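PDB 4M8R: hypothetical protein from Bacteroides caccae, which is of unknown function but combines an N-terminal Ig-like domain with a WD40-like domain of beta-propeller type, and belongs to the DUF4784 family. Local coordinates for residues Val156-Tyr162 against Val419-Asn423; Lys187-Tyr192 against Thr235-Phe239; Tyr194-Ala198 against Ala209-Arg213; Asn205-Ala209 against Tyr220-Ala224. One frame throughout, in Å; residues are numbered along the deposited sequence.

In the fold
All four contacts lie in the WD40-like domain. Interaction 1 ties the chain's last strand, 419-422, to the loop between strands 153-156 and 163-170; the other three fall between those ends. Because 419-422 also pairs with 118-123, the last strand completes the sheet of the domain's first strands, consistent with closure of a propeller ring. Interactions 3 and 4, centres about 12 Å apart, share A209 on strand 208-212, which pairs with 196-201 and with 217-221. Interaction 2 joins the end of strand 186-188 to the loop before 239-240, its centre about 10 Å from that of interaction 4; its S190 meets Q211 of interaction 3. N205 and Q159 link interactions 4 and 1, whereas interactions 2 and 4 also reach the second subunit.

Interaction 1 of 4, residues Val156-Tyr162 against Val419-Asn423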
loop_
_atom_site.group_PDB
_atom_site.type_symbol
_atom_site.label_atom_id
_atom_site.label_comp_id
_atom_site.label_asym_id
_atom_site.label_seq_id
_atom_site.Cartn_x
_atom_site.Cartn_y
_atom_site.Cartn_z
ATOM N N VAL A 156 -1.636 -25.575 -11.941
ATOM C CA VAL A 156 -1.968 -24.172 -11.737
ATOM C C VAL A 156 -0.725 -23.390 -11.351
ATOM O O VAL A 156 0.316 -23.971 -11.049
ATOM C CB VAL A 156 -3.012 -23.998 -10.619
ATOM C CG1 VAL A 156 -4.315 -24.675 -10.997
ATOM C CG2 VAL A 156 -2.497 -24.553 -9.297
ATOM N N ASN A 157 -0.849 -22.068 -11.348
ATOM C CA ASN A 157 0.252 -21.189 -10.988
ATOM C C ASN A 157 -0.155 -20.247 -9.878
ATOM O O ASN A 157 -1.264 -19.727 -9.876
ATOM C CB ASN A 157 0.682 -20.368 -12.199
ATOM C CG ASN A 157 1.617 -19.220 -11.832
ATOM O OD1 ASN A 157 1.239 -18.051 -11.912
ATOM N ND2 ASN A 157 2.847 -19.548 -11.433
ATOM N N LEU A 158 0.740 -20.046 -8.919
ATOM C CA LEU A 158 0.605 -18.945 -7.983
ATOM C C LEU A 158 1.467 -17.822 -8.512
ATOM O O LEU A 158 2.668 -17.992 -8.684
ATOM C CB LEU A 158 1.057 -19.350 -6.584
ATOM C CG LEU A 158 1.016 -18.231 -5.541
ATOM C CD1 LEU A 158 -0.377 -17.629 -5.427
ATOM C CD2 LEU A 158 1.487 -18.768 -4.199
ATOM N N GLN A 159 0.861 -16.672 -8.772
ATOM C CA GLN A 159 1.573 -15.591 -9.430
ATOM C C GLN A 159 2.895 -15.271 -8.729
ATOM O O GLN A 159 2.978 -15.281 -7.502
ATOM C CB GLN A 159 0.701 -14.337 -9.552
ATOM C CG GLN A 159 0.211 -13.748 -8.236
ATOM C CD GLN A 159 -0.368 -12.346 -8.388
ATOM O OE1 GLN A 159 -0.399 -11.782 -9.488
ATOM N NE2 GLN A 159 -0.825 -11.773 -7.274
ATOM N N LYS A 160 3.922 -15.018 -9.539
ATOM C CA LYS A 160 5.269 -14.623 -9.093
ATOM C C LYS A 160 6.142 -15.749 -8.555
ATOM O O LYS A 160 7.291 -15.505 -8.217
ATOM C CB LYS A 160 5.224 -13.471 -8.084
ATOM C CG LYS A 160 4.484 -12.243 -8.583
ATOM C CD LYS A 160 4.484 -11.152 -7.532
ATOM C CE LYS A 160 3.771 -9.911 -8.032
ATOM N NZ LYS A 160 3.659 -8.897 -6.947
ATOM N N THR A 161 5.629 -16.970 -8.483
ATOM C CA THR A 161 6.422 -18.093 -7.983
ATOM C C THR A 161 7.370 -18.678 -9.022
ATOM O O THR A 161 8.309 -19.385 -8.667
ATOM C CB THR A 161 5.524 -19.223 -7.453
ATOM O OG1 THR A 161 4.636 -19.661 -8.487
ATOM C CG2 THR A 161 4.727 -18.734 -6.262
ATOM N N TYR A 162 7.130 -18.370 -10.293
ATOM C CA TYR A 162 7.912 -18.910 -11.419
ATOM C C TYR A 162 8.045 -20.426 -11.313
ATOM O O TYR A 162 9.150 -20.976 -11.272
ATOM C CB TYR A 162 9.287 -18.226 -11.553
ATOM C CG TYR A 162 9.922 -18.411 -12.923
ATOM C CD1 TYR A 162 9.277 -17.971 -14.078
ATOM C CD2 TYR A 162 11.174 -19.003 -13.063
ATOM C CE1 TYR A 162 9.849 -18.131 -15.330
ATOM C CE2 TYR A 162 11.757 -19.166 -14.315
ATOM C CZ TYR A 162 11.089 -18.729 -15.444
ATOM O OH TYR A 162 11.660 -18.884 -16.688
ATOM N N VAL A 419 -3.305 -26.567 -20.476
ATOM C CA VAL A 419 -2.384 -25.437 -20.547
ATOM C C VAL A 419 -2.614 -24.537 -19.344
ATOM O O VAL A 419 -3.705 -24.519 -18.777
ATOM C CB VAL A 419 -2.536 -24.618 -21.846
ATOM C CG1 VAL A 419 -2.089 -25.444 -23.041
ATOM C CG2 VAL A 419 -3.963 -24.115 -22.025
ATOM N N VAL A 420 -1.583 -23.791 -18.968
ATOM C CA VAL A 420 -1.639 -22.941 -17.791
ATOM C C VAL A 420 -0.838 -21.667 -18.004
ATOM O O VAL A 420 0.285 -21.704 -18.502
ATOM C CB VAL A 420 -1.127 -23.697 -16.537
ATOM C CG1 VAL A 420 0.247 -24.314 -16.783
ATOM C CG2 VAL A 420 -1.092 -22.778 -15.324
ATOM N N TRP A 421 -1.431 -20.535 -17.640
ATOM C CA TRP A 421 -0.706 -19.270 -17.590
ATOM C C TRP A 421 0.124 -19.218 -16.306
ATOM O O TRP A 421 -0.345 -19.631 -15.244
ATOM C CB TRP A 421 -1.679 -18.092 -17.601
ATOM C CG TRP A 421 -2.200 -17.704 -18.955
ATOM C CD1 TRP A 421 -3.483 -17.806 -19.397
ATOM C CD2 TRP A 421 -1.449 -17.130 -20.030
ATOM N NE1 TRP A 421 -3.580 -17.337 -20.678
ATOM C CE2 TRP A 421 -2.347 -16.916 -21.093
ATOM C CE3 TRP A 421 -0.107 -16.777 -20.196
ATOM C CZ2 TRP A 421 -1.949 -16.364 -22.313
ATOM C CZ3 TRP A 421 0.292 -16.231 -21.410
ATOM C CH2 TRP A 421 -0.628 -16.028 -22.453
ATOM N N ALA A 422 1.349 -18.708 -16.396
ATOM C CA ALA A 422 2.210 -18.637 -15.218
ATOM C C ALA A 422 3.274 -17.565 -15.303
ATOM O O ALA A 422 3.755 -17.232 -16.383
ATOM C CB ALA A 422 2.870 -19.981 -14.968
ATOM N N ASN A 423 3.605 -17.010 -14.141
ATOM C CA ASN A 423 4.824 -16.232 -13.958
ATOM C C ASN A 423 5.383 -16.487 -12.556
ATOM O O ASN A 423 4.895 -17.384 -11.849
ATOM C CB ASN A 423 4.580 -14.737 -14.197
ATOM C CG ASN A 423 3.777 -14.081 -13.089
ATOM O OD1 ASN A 423 3.157 -14.752 -12.266
ATOM N ND2 ASN A 423 3.797 -12.757 -13.062
ATOM O OXT ASN A 423 6.319 -15.817 -12.108
#
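N157 reaches across to the C-terminal strand and meets three successive residues of it. Its CG stands anti to the backbone N (chi1 168°), which lays the amide alongside the strand. CB lies 3.3 Å from the W421 carbonyl O, and CG rests 3.5 Å from A422 CB, a methyl small enough to let the amide lie close. At the tip the two amide atoms divide the work: OD1 accepts a weak bond from the backbone N of N423, while ND2 donates to N423 O at 3.0 Å, in the carbonyl plane. That oxygen belongs to the terminal carboxylate and also accepts from Y162 N at 2.9 Å. The loop is built round a type II beta turn from L158 to T161, and strand 419-422, the last of the chain, is an outer strand of its four-stranded antiparallel sheet. N423 answers with its own side chain, whose OD1 takes the turn's K160 N at 2.8 Å, while ND2 is held by K115 O. With an alanine in place of N157, the terminal carboxylate would probably lose one of its two firm donors here and the N423 backbone N its weak acceptor. V420 CG2 packs 3.9 Å from V156 CA.

Interaction 2 of 4, residues Lys187-Tyr192 against Thr235-Phe239. With PO4 (phosphate ion), chain E; PO4 (phosphate ion), chain D.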
loop_
_atom_site.group_PDB
_atom_site.type_symbol
_atom_site.label_atom_id
_atom_site.label_comp_id
_atom_site.label_asym_id
_atom_site.label_seq_id
_atom_site.Cartn_x
_atom_site.Cartn_y
_atom_site.Cartn_z
ATOM N N LYS A 187 9.164 -29.821 -5.327
ATOM C CA LYS A 187 9.066 -29.590 -3.886
ATOM C C LYS A 187 7.703 -30.033 -3.385
ATOM O O LYS A 187 6.684 -29.607 -3.918
ATOM C CB LYS A 187 9.232 -28.101 -3.570
ATOM C CG LYS A 187 10.475 -27.442 -4.147
ATOM C CD LYS A 187 11.753 -28.039 -3.588
ATOM C CE LYS A 187 12.963 -27.238 -4.045
ATOM N NZ LYS A 187 14.221 -28.015 -3.881
ATOM N N ALA A 188 7.677 -30.881 -2.362
ATOM C CA ALA A 188 6.418 -31.249 -1.722
ATOM C C ALA A 188 5.848 -30.043 -0.989
ATOM O O ALA A 188 6.597 -29.279 -0.379
ATOM C CB ALA A 188 6.623 -32.398 -0.755
ATOM N N LEU A 189 4.529 -29.869 -1.064
ATOM C CA LEU A 189 3.865 -28.734 -0.431
ATOM C C LEU A 189 3.150 -29.084 0.873
ATOM O O LEU A 189 2.887 -28.198 1.681
ATOM C CB LEU A 189 2.886 -28.079 -1.410
ATOM C CG LEU A 189 3.541 -27.392 -2.613
ATOM C CD1 LEU A 189 2.481 -26.847 -3.556
ATOM C CD2 LEU A 189 4.480 -26.278 -2.179
ATOM N N SER A 190 2.831 -30.358 1.078
ATOM C CA SER A 190 2.166 -30.790 2.307
ATOM C C SER A 190 3.147 -31.507 3.222
ATOM O O SER A 190 4.007 -32.258 2.766
ATOM C CB SER A 190 0.980 -31.697 1.999
ATOM O OG SER A 190 -0.101 -30.952 1.463
ATOM N N PHE A 191 3.017 -31.258 4.517
ATOM C CA PHE A 191 3.866 -31.911 5.497
ATOM C C PHE A 191 3.462 -33.373 5.663
ATOM O O PHE A 191 4.311 -34.255 5.602
ATOM C CB PHE A 191 3.818 -31.189 6.845
ATOM C CG PHE A 191 4.846 -31.680 7.811
ATOM C CD1 PHE A 191 6.169 -31.291 7.682
ATOM C CD2 PHE A 191 4.503 -32.565 8.827
ATOM C CE1 PHE A 191 7.126 -31.758 8.563
ATOM C CE2 PHE A 191 5.454 -33.036 9.710
ATOM C CZ PHE A 191 6.768 -32.632 9.579
ATOM N N TYR A 192 2.175 -33.623 5.871
ATOM C CA TYR A 192 1.690 -34.989 6.047
ATOM C C TYR A 192 1.266 -35.603 4.717
ATOM O O TYR A 192 0.987 -34.900 3.749
ATOM C CB TYR A 192 0.524 -35.037 7.041
ATOM C CG TYR A 192 0.906 -34.731 8.475
ATOM C CD1 TYR A 192 1.824 -35.525 9.163
ATOM C CD2 TYR A 192 0.333 -33.659 9.154
ATOM C CE1 TYR A 192 2.168 -35.248 10.477
ATOM C CE2 TYR A 192 0.670 -33.376 10.466
ATOM C CZ TYR A 192 1.586 -34.170 11.124
ATOM O OH TYR A 192 1.911 -33.872 12.425
ATOM N N THR A 235 9.381 -25.985 2.490
ATOM C CA THR A 235 8.234 -25.807 1.587
ATOM C C THR A 235 6.952 -26.520 2.029
ATOM O O THR A 235 5.858 -26.092 1.671
ATOM C CB THR A 235 8.558 -26.301 0.164
ATOM O OG1 THR A 235 8.775 -27.720 0.175
ATOM C CG2 THR A 235 9.789 -25.614 -0.367
ATOM N N ARG A 236 7.079 -27.611 2.780
ATOM C CA ARG A 236 5.919 -28.361 3.239
ATOM C C ARG A 236 5.175 -27.588 4.323
ATOM O O ARG A 236 5.783 -27.151 5.290
ATOM C CB ARG A 236 6.341 -29.712 3.805
ATOM C CG ARG A 236 7.008 -30.646 2.812
ATOM C CD ARG A 236 7.477 -31.924 3.495
ATOM N NE ARG A 236 8.485 -32.619 2.690
ATOM C CZ ARG A 236 8.329 -33.800 2.081
ATOM N NH1 ARG A 236 7.194 -34.492 2.173
ATOM N NH2 ARG A 236 9.340 -34.301 1.375
ATOM N N SER A 237 3.863 -27.432 4.158
ATOM C CA SER A 237 3.028 -26.717 5.114
ATOM C C SER A 237 2.063 -27.683 5.763
ATOM O O SER A 237 1.753 -28.728 5.201
ATOM C CB SER A 237 2.204 -25.629 4.416
ATOM O OG SER A 237 3.019 -24.684 3.751
ATOM N N ASN A 238 1.576 -27.308 6.939
ATOM C CA ASN A 238 0.471 -27.995 7.576
ATOM C C ASN A 238 -0.495 -26.988 8.190
ATOM O O ASN A 238 -0.526 -26.800 9.414
ATOM C CB ASN A 238 0.975 -28.969 8.639
ATOM C CG ASN A 238 -0.142 -29.809 9.218
ATOM O OD1 ASN A 238 -0.998 -30.302 8.480
ATOM N ND2 ASN A 238 -0.163 -29.961 10.537
ATOM N N PHE A 239 -1.302 -26.362 7.330
ATOM C CA PHE A 239 -2.188 -25.274 7.743
ATOM C C PHE A 239 -3.669 -25.538 7.424
ATOM O O PHE A 239 -4.235 -24.918 6.531
ATOM C CB PHE A 239 -1.752 -23.971 7.075
ATOM C CG PHE A 239 -0.470 -23.392 7.621
ATOM C CD1 PHE A 239 -0.319 -23.147 8.972
ATOM C CD2 PHE A 239 0.563 -23.040 6.767
ATOM C CE1 PHE A 239 0.846 -22.592 9.466
ATOM C CE2 PHE A 239 1.730 -22.483 7.252
ATOM C CZ PHE A 239 1.868 -22.257 8.605
HETATM P P PO4 E . 10.537 -29.394 4.302
HETATM O O1 PO4 E . 11.919 -28.820 4.094
HETATM O O2 PO4 E . 9.506 -28.383 3.856
HETATM O O3 PO4 E . 10.403 -30.648 3.468
HETATM O O4 PO4 E . 10.324 -29.718 5.769
HETATM P P PO4 D . -3.185 -31.598 12.838
HETATM O O1 PO4 D . -1.779 -31.636 12.290
HETATM O O2 PO4 D . -3.528 -30.223 13.361
HETATM O O3 PO4 D . -4.184 -31.960 11.766
HETATM O O4 PO4 D . -3.249 -32.586 13.973
HETATM O O HOH W 1 -1.076 -29.705 3.824
HETATM O O HOH W 2 -0.071 -31.516 5.890
#
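Backbone hydrogen bonds form the core of this contact: S237 N donates to L189 O at 2.8 Å, and F191 N to S237 O at 2.9 Å. Two CA-H...O contacts, from R236 to L189 O and from S190 to S237 O, accompany them. The two backbone bonds make a single beta bridge, S190 with S237, which carries the chain beyond strand 186-188, an outer strand of its four-stranded antiparallel sheet, along the approach to strand 239-240. Beside the bridge a side chain adds a bond, T235 OG1 giving its proton to A188 O at 2.7 Å in the carbonyl plane; the hydroxyl is aimed there by a chi1 of 65°, between the backbone N and the carbonyl carbon.

Packing is led by R236, a long side chain with a flat end. A188 CB sits over the centre of one face of the R236 guanidinium, 3.6 Å from its plane, a methyl small enough to let the flat group lie down on it. The guanidinium is nearly perpendicular to the F191 ring, whose edge meets R236 CB. N238 sets its amide against the edge of the Y192 ring, planes 88° apart.

Phosphate ions, probably from the crystallisation liquor, are held by backbone and side-chain N-H groups. One takes the backbone N atoms of T235 and R236, which share an oxygen, and R236 NE at 2.9 Å. N238 ND2 donates to another, which R89 and K105 of the second subunit also bind; F93 of that subunit packs edge-to-face with F191.

Interaction 3 of 4, residues Tyr194-Ala198 against Ala209-Arg213. With PO4 (phosphate ion), chain D; PO4 (phosphate ion), chain C.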
loop_
_atom_site.group_PDB
_atom_site.type_symbol
_atom_site.label_atom_id
_atom_site.label_comp_id
_atom_site.label_asym_id
_atom_site.label_seq_id
_atom_site.Cartn_x
_atom_site.Cartn_y
_atom_site.Cartn_z
ATOM N N TYR A 194 -1.450 -36.858 3.374
ATOM C CA TYR A 194 -2.906 -36.952 3.342
ATOM C C TYR A 194 -3.377 -36.848 1.901
ATOM O O TYR A 194 -2.873 -36.031 1.134
ATOM C CB TYR A 194 -3.548 -35.846 4.194
ATOM C CG TYR A 194 -3.241 -35.901 5.691
ATOM C CD1 TYR A 194 -2.962 -37.110 6.336
ATOM C CD2 TYR A 194 -3.270 -34.741 6.472
ATOM C CE1 TYR A 194 -2.697 -37.156 7.697
ATOM C CE2 TYR A 194 -3.012 -34.782 7.838
ATOM C CZ TYR A 194 -2.725 -35.993 8.447
ATOM O OH TYR A 194 -2.459 -36.061 9.800
ATOM N N ASN A 195 -4.346 -37.677 1.533
ATOM C CA ASN A 195 -4.875 -37.670 0.177
ATOM C C ASN A 195 -5.565 -36.349 -0.128
ATOM O O ASN A 195 -6.287 -35.808 0.707
ATOM C CB ASN A 195 -5.859 -38.826 -0.025
ATOM C CG ASN A 195 -6.292 -38.983 -1.472
ATOM O OD1 ASN A 195 -5.459 -39.080 -2.372
ATOM N ND2 ASN A 195 -7.599 -38.991 -1.702
ATOM N N THR A 196 -5.335 -35.844 -1.333
ATOM C CA THR A 196 -5.834 -34.545 -1.745
ATOM C C THR A 196 -6.911 -34.689 -2.821
ATOM O O THR A 196 -6.631 -35.150 -3.928
ATOM C CB THR A 196 -4.674 -33.694 -2.284
ATOM O OG1 THR A 196 -3.590 -33.723 -1.346
ATOM C CG2 THR A 196 -5.114 -32.253 -2.516
ATOM N N LEU A 197 -8.133 -34.283 -2.490
ATOM C CA LEU A 197 -9.233 -34.255 -3.449
ATOM C C LEU A 197 -8.975 -33.312 -4.610
ATOM O O LEU A 197 -9.277 -33.643 -5.753
ATOM C CB LEU A 197 -10.529 -33.789 -2.782
ATOM C CG LEU A 197 -11.348 -34.767 -1.960
ATOM C CD1 LEU A 197 -12.660 -34.094 -1.576
ATOM C CD2 LEU A 197 -11.617 -36.052 -2.730
ATOM N N ALA A 198 -8.460 -32.121 -4.308
ATOM C CA ALA A 198 -8.339 -31.063 -5.306
ATOM C C ALA A 198 -7.529 -29.889 -4.799
ATOM O O ALA A 198 -7.500 -29.619 -3.605
ATOM C CB ALA A 198 -9.723 -30.570 -5.709
ATOM N N ALA A 209 -5.979 -26.468 -0.717
ATOM C CA ALA A 209 -6.220 -27.855 -1.085
ATOM C C ALA A 209 -7.191 -28.498 -0.105
ATOM O O ALA A 209 -7.150 -28.214 1.091
ATOM C CB ALA A 209 -4.914 -28.629 -1.124
ATOM N N ILE A 210 -8.074 -29.342 -0.625
ATOM C CA ILE A 210 -8.976 -30.119 0.206
ATOM C C ILE A 210 -8.295 -31.463 0.455
ATOM O O ILE A 210 -8.024 -32.208 -0.483
ATOM C CB ILE A 210 -10.351 -30.297 -0.465
ATOM C CG1 ILE A 210 -10.992 -28.925 -0.715
ATOM C CG2 ILE A 210 -11.266 -31.137 0.409
ATOM C CD1 ILE A 210 -12.158 -28.937 -1.681
ATOM N N GLN A 211 -7.998 -31.753 1.717
ATOM C CA GLN A 211 -7.216 -32.932 2.071
ATOM C C GLN A 211 -7.827 -33.674 3.239
ATOM O O GLN A 211 -8.534 -33.086 4.055
ATOM C CB GLN A 211 -5.791 -32.537 2.435
ATOM C CG GLN A 211 -5.036 -31.840 1.323
ATOM C CD GLN A 211 -3.603 -31.554 1.713
ATOM O OE1 GLN A 211 -3.345 -30.832 2.677
ATOM N NE2 GLN A 211 -2.658 -32.113 0.963
ATOM N N GLN A 212 -7.530 -34.968 3.310
ATOM C CA GLN A 212 -8.096 -35.852 4.320
ATOM C C GLN A 212 -7.321 -35.736 5.631
ATOM O O GLN A 212 -6.350 -36.460 5.858
ATOM C CB GLN A 212 -8.078 -37.293 3.813
ATOM C CG GLN A 212 -8.775 -38.272 4.732
ATOM C CD GLN A 212 -9.054 -39.595 4.046
ATOM O OE1 GLN A 212 -8.178 -40.165 3.393
ATOM N NE2 GLN A 212 -10.281 -40.081 4.178
ATOM N N ARG A 213 -7.768 -34.822 6.488
ATOM C CA ARG A 213 -7.120 -34.562 7.776
ATOM C C ARG A 213 -7.264 -35.734 8.748
ATOM O O ARG A 213 -6.423 -35.922 9.626
ATOM C CB ARG A 213 -7.694 -33.284 8.404
ATOM C CG ARG A 213 -6.974 -32.800 9.656
ATOM C CD ARG A 213 -7.490 -31.437 10.083
ATOM N NE ARG A 213 -6.746 -30.911 11.222
ATOM C CZ ARG A 213 -7.056 -29.802 11.889
ATOM N NH1 ARG A 213 -8.112 -29.074 11.548
ATOM N NH2 ARG A 213 -6.299 -29.414 12.909
HETATM P P PO4 D . -3.185 -31.598 12.838
HETATM O O1 PO4 D . -1.779 -31.636 12.290
HETATM O O2 PO4 D . -3.528 -30.223 13.361
HETATM O O3 PO4 D . -4.184 -31.960 11.766
HETATM O O4 PO4 D . -3.249 -32.586 13.973
HETATM P P PO4 C . -7.772 -26.804 14.973
HETATM O O1 PO4 C . -6.504 -27.341 15.610
HETATM O O2 PO4 C . -8.127 -25.467 15.573
HETATM O O3 PO4 C . -7.562 -26.633 13.497
HETATM O O4 PO4 C . -8.888 -27.795 15.164
HETATM O O HOH W 3 -5.526 -39.473 3.726
#
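The beta hairpin of strands 196-201 and 208-212 is joined here at the end away from its connecting loop. T196 and Q211 form an antiparallel non-hydrogen-bonded pair, and their side chains run side by side in the same direction. Q211 NE2 donates almost straight (174°) to T196 OG1 at 3.0 Å, with the hydroxyl in the amide plane. Both groups are buried, and each has a further partner: S190 OG for the amide, Q174 O for the threonine. Backbone bonds flank the pair, Q212 N to N195 O at 3.0 Å and L197 N to I210 O at 2.9 Å. At the corner of the chain, L197 CD1 packs 3.8 Å from I210 CG2, branched aliphatics suited to an interior.

Y194 CG lies anti to the carbonyl carbon (chi1 -63°), which turns one ring face over the Q212 and R213 carbonyls, CG 3.2 Å from Q212 O. Replacing Y194 with a glycine would probably strip the cover from both. From extended R213, NE and NH2 donate to one phosphate, NH1 and NH2 to another, and residues of the second subunit bind both. Successive antiparallel strands joined in hairpins are consistent with a blade of the beta-propeller expected for this WD40-like domain.

Interaction 4 of 4, residues Asn205-Ala209 against Tyr220-Ala224; sequences NDIAA and YNVSA
S223 sets its CB against I207 CB, 3.8 Å away, and its hydroxyl beside the backbone of the opposite segment. With chi1 at 64°, OG sits between its own backbone N and carbonyl carbon, where it accepts from I207 N at 2.9 Å in a nearly straight bond (172°). A serine suits the place because a short side chain can supply an acceptor where the regular strand pairing has ended. D206 comes next to it: its OD2 receives N221 ND2 at 3.0 Å, the amide nitrogen approaching from above the carboxylate plane, with the two flat groups 83° apart. A water joins that same OD2 to S223 OG. The strands here are 208-212 and 217-221, successive strands of a beta hairpin, with A208 and N221 as a non-hydrogen-bonded pair and A209 and Y220 as the hydrogen-bonded pair beyond, where A209 N donates to Y220 O and Y220 N to A209 O, both at 2.8 Å. N221 closes its strand with an Asx turn, OD1 accepting from S223 N at 3.0 Å and also from A224 N, so the amide is gripped at both ends and its rotation is fixed. Between the bridge and S223, V222 N donates to I207 O, while V222 CG1 packs 3.8 Å from A209 CB. F57 and Y61 of the second subunit pack on A208 and N221.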
loop_
_atom_site.group_PDB
_atom_site.type_symbol
_atom_site.label_atom_id
_atom_site.label_comp_id
_atom_site.label_asym_id
_atom_site.label_seq_id
_atom_site.Cartn_x
_atom_site.Cartn_y
_atom_site.Cartn_z
ATOM N N ASN A 205 -4.284 -14.722 -3.503
ATOM C CA ASN A 205 -2.838 -14.896 -3.448
ATOM C C ASN A 205 -2.404 -16.158 -2.700
ATOM O O ASN A 205 -1.337 -16.193 -2.082
ATOM C CB ASN A 205 -2.191 -13.646 -2.832
ATOM C CG ASN A 205 -0.847 -13.320 -3.459
ATOM O OD1 ASN A 205 -0.768 -13.025 -4.655
ATOM N ND2 ASN A 205 0.218 -13.377 -2.661
ATOM N N ASP A 206 -3.223 -17.201 -2.777
ATOM C CA ASP A 206 -2.921 -18.474 -2.113
ATOM C C ASP A 206 -3.491 -19.634 -2.915
ATOM O O ASP A 206 -4.489 -19.475 -3.614
ATOM C CB ASP A 206 -3.503 -18.505 -0.694
ATOM C CG ASP A 206 -2.903 -17.438 0.217
ATOM O OD1 ASP A 206 -3.420 -16.293 0.224
ATOM O OD2 ASP A 206 -1.924 -17.744 0.937
ATOM N N ILE A 207 -2.835 -20.787 -2.827
ATOM C CA ILE A 207 -3.371 -22.026 -3.365
ATOM C C ILE A 207 -3.821 -22.855 -2.179
ATOM O O ILE A 207 -3.040 -23.107 -1.258
ATOM C CB ILE A 207 -2.322 -22.858 -4.131
ATOM C CG1 ILE A 207 -1.599 -22.021 -5.189
ATOM C CG2 ILE A 207 -2.983 -24.076 -4.765
ATOM C CD1 ILE A 207 -2.470 -21.540 -6.324
ATOM N N ALA A 208 -5.081 -23.274 -2.202
ATOM C CA ALA A 208 -5.622 -24.119 -1.147
ATOM C C ALA A 208 -5.708 -25.551 -1.634
ATOM O O ALA A 208 -5.526 -25.826 -2.813
ATOM C CB ALA A 208 -6.993 -23.619 -0.718
ATOM N N ALA A 209 -5.979 -26.468 -0.717
ATOM C CA ALA A 209 -6.220 -27.855 -1.085
ATOM C C ALA A 209 -7.191 -28.498 -0.105
ATOM O O ALA A 209 -7.150 -28.214 1.091
ATOM C CB ALA A 209 -4.914 -28.629 -1.124
ATOM N N TYR A 220 -7.004 -26.707 3.396
ATOM C CA TYR A 220 -5.627 -26.383 3.768
ATOM C C TYR A 220 -5.063 -25.290 2.877
ATOM O O TYR A 220 -5.444 -25.166 1.717
ATOM C CB TYR A 220 -4.718 -27.599 3.581
ATOM C CG TYR A 220 -4.830 -28.685 4.628
ATOM C CD1 TYR A 220 -5.926 -29.538 4.660
ATOM C CD2 TYR A 220 -3.808 -28.890 5.552
ATOM C CE1 TYR A 220 -6.016 -30.547 5.605
ATOM C CE2 TYR A 220 -3.888 -29.896 6.497
ATOM C CZ TYR A 220 -4.987 -30.721 6.519
ATOM O OH TYR A 220 -5.059 -31.711 7.464
ATOM N N ASN A 221 -4.128 -24.521 3.425
ATOM C CA ASN A 221 -3.290 -23.646 2.627
ATOM C C ASN A 221 -1.987 -24.369 2.348
ATOM O O ASN A 221 -1.236 -24.665 3.268
ATOM C CB ASN A 221 -3.004 -22.349 3.370
ATOM C CG ASN A 221 -2.230 -21.359 2.528
ATOM O OD1 ASN A 221 -1.300 -21.727 1.810
ATOM N ND2 ASN A 221 -2.623 -20.096 2.594
ATOM N N VAL A 222 -1.710 -24.642 1.079
ATOM C CA VAL A 222 -0.531 -25.424 0.709
ATOM C C VAL A 222 0.502 -24.617 -0.051
ATOM O O VAL A 222 1.482 -25.176 -0.524
ATOM C CB VAL A 222 -0.912 -26.684 -0.103
ATOM C CG1 VAL A 222 -1.803 -27.577 0.729
ATOM C CG2 VAL A 222 -1.593 -26.328 -1.417
ATOM N N SER A 223 0.286 -23.311 -0.181
ATOM C CA SER A 223 1.252 -22.453 -0.860
ATOM C C SER A 223 2.047 -21.563 0.106
ATOM O O SER A 223 3.009 -20.919 -0.306
ATOM C CB SER A 223 0.551 -21.596 -1.914
ATOM O OG SER A 223 -0.383 -20.709 -1.324
ATOM N N ALA A 224 1.657 -21.535 1.380
ATOM C CA ALA A 224 2.335 -20.694 2.381
ATOM C C ALA A 224 3.859 -20.895 2.448
ATOM O O ALA A 224 4.593 -19.940 2.700
ATOM C CB ALA A 224 1.724 -20.913 3.752
HETATM O O HOH W 4 0.459 -18.562 -0.008
#